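PDB 3F6Z: putative uncharacterized protein from Pseudomonas aeruginosa, which specifically inhibits C-type lysozymes and is an outer-membrane lipoprotein. Local coordinates for residues Thr32-Asn37 with Leu43-Val48. Numbering follows the deposited sequence.
Sequences TVQYLN and LAVVPV
Thr32 meets Pro47, which has no N-H to offer: Thr32 O lies 3.4 Å from Pro47 CD, and a water donates to that carbonyl and, weakly, to Val45 O. Val33 follows on the Tyr35 side of the sheet, its CG2 3.8 Å from Val46 CG2. Its CG1, anti to the backbone N (chi1 171°), lies against one face of the Tyr35 ring near the rim. Gln34 and Val45 form a hydrogen-bonded pair; Gln34 N meets a lone pair of Val45 O in the carbonyl plane, and Val45 N is 2.9 Å from Gln34 O. Tyr35 faces Ala44 in a non-hydrogen-bonded pair, its ring oblique to the methyl, CE1 to Ala44 CB 3.7 Å, while its hydroxyl is hydrogen-bonded to Tyr23 OH and Trp74 NE1. Leu36 turns to the other face, CD1 4.0 Å from Val45 CG2, where Leu8 of a second subunit packs on both residues. Two backbone hydrogen bonds join it to Leu43, Leu36 N sitting 37° above the carbonyl plane of Leu43. A water accepts from Asn37 ND2 and donates to Leu43 O. Hydrogen-bonded and non-hydrogen-bonded pairs alternate, each pair sharing a face, as in an antiparallel beta hairpin, here within the eight-stranded MliC barrel.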
# COMPACT_ATOMS: atom_id res chain seq x y z
N THR B 32 2.61 19.30 11.61
CA THR B 32 1.16 19.37 11.57
C THR B 32 0.64 18.64 10.35
O THR B 32 1.20 18.78 9.26
CB THR B 32 0.68 20.83 11.51
OG1 THR B 32 1.17 21.55 12.65
CG2 THR B 32 -0.85 20.90 11.48
N VAL B 33 -0.43 17.88 10.53
CA VAL B 33 -1.03 17.12 9.45
C VAL B 33 -2.43 17.64 9.13
O VAL B 33 -3.15 18.08 10.02
CB VAL B 33 -1.14 15.62 9.84
CG1 VAL B 33 -1.98 14.86 8.81
CG2 VAL B 33 0.25 15.00 9.95
N GLN B 34 -2.81 17.59 7.86
CA GLN B 34 -4.14 18.02 7.50
C GLN B 34 -4.94 16.81 7.06
O GLN B 34 -4.52 16.07 6.16
CB GLN B 34 -4.12 19.07 6.38
CG GLN B 34 -5.51 19.62 6.10
CD GLN B 34 -5.53 20.70 5.03
OE1 GLN B 34 -5.27 20.44 3.86
NE2 GLN B 34 -5.85 21.92 5.44
N TYR B 35 -6.07 16.59 7.70
CA TYR B 35 -6.92 15.46 7.36
C TYR B 35 -8.10 15.95 6.54
O TYR B 35 -8.70 16.97 6.86
CB TYR B 35 -7.40 14.75 8.63
CG TYR B 35 -6.27 14.06 9.36
CD1 TYR B 35 -5.68 12.91 8.84
CD2 TYR B 35 -5.77 14.58 10.56
CE1 TYR B 35 -4.61 12.29 9.48
CE2 TYR B 35 -4.69 13.96 11.21
CZ TYR B 35 -4.12 12.83 10.66
OH TYR B 35 -3.06 12.22 11.27
N LEU B 36 -8.41 15.22 5.47
CA LEU B 36 -9.53 15.57 4.62
C LEU B 36 -10.39 14.33 4.39
O LEU B 36 -9.92 13.33 3.84
CB LEU B 36 -9.06 16.11 3.26
CG LEU B 36 -8.25 17.42 3.29
CD1 LEU B 36 -6.76 17.09 3.34
CD2 LEU B 36 -8.56 18.24 2.05
N ASN B 37 -11.64 14.41 4.84
CA ASN B 37 -12.59 13.32 4.70
C ASN B 37 -13.81 13.78 3.91
O ASN B 37 -14.54 14.68 4.33
CB ASN B 37 -13.03 12.82 6.08
CG ASN B 37 -11.86 12.44 6.96
OD1 ASN B 37 -11.74 12.91 8.10
ND2 ASN B 37 -10.99 11.57 6.45
N LEU B 43 -8.02 11.63 3.04
CA LEU B 43 -6.61 11.91 2.83
C LEU B 43 -5.93 12.51 4.04
O LEU B 43 -6.59 12.99 4.97
CB LEU B 43 -6.45 12.88 1.65
CG LEU B 43 -7.23 12.56 0.38
CD1 LEU B 43 -7.15 13.75 -0.57
CD2 LEU B 43 -6.69 11.29 -0.28
N ALA B 44 -4.61 12.48 4.02
CA ALA B 44 -3.78 13.02 5.08
C ALA B 44 -2.56 13.62 4.41
O ALA B 44 -1.80 12.92 3.73
CB ALA B 44 -3.37 11.92 6.04
N VAL B 45 -2.38 14.93 4.58
CA VAL B 45 -1.25 15.63 4.00
C VAL B 45 -0.19 15.65 5.09
O VAL B 45 -0.35 16.31 6.13
CB VAL B 45 -1.65 17.08 3.57
CG1 VAL B 45 -0.49 17.75 2.85
CG2 VAL B 45 -2.87 17.03 2.65
N VAL B 46 0.89 14.93 4.87
CA VAL B 46 1.92 14.82 5.88
C VAL B 46 3.31 15.23 5.47
O VAL B 46 3.80 14.83 4.42
CB VAL B 46 2.04 13.36 6.38
CG1 VAL B 46 3.05 13.29 7.51
CG2 VAL B 46 0.68 12.83 6.82
N PRO B 47 3.96 16.06 6.29
CA PRO B 47 5.32 16.46 5.95
C PRO B 47 6.22 15.36 6.53
O PRO B 47 6.53 15.35 7.73
CB PRO B 47 5.48 17.81 6.67
CG PRO B 47 4.59 17.65 7.88
CD PRO B 47 3.37 16.97 7.29
N VAL B 48 6.60 14.41 5.68
CA VAL B 48 7.44 13.30 6.11
C VAL B 48 8.84 13.79 6.47
O VAL B 48 9.64 13.05 7.03
CB VAL B 48 7.53 12.22 5.00
CG1 VAL B 48 6.14 11.65 4.72
CG2 VAL B 48 8.13 12.81 3.74
O HOH W 1 0.23 19.64 6.72
O HOH W 2 -8.26 11.62 6.76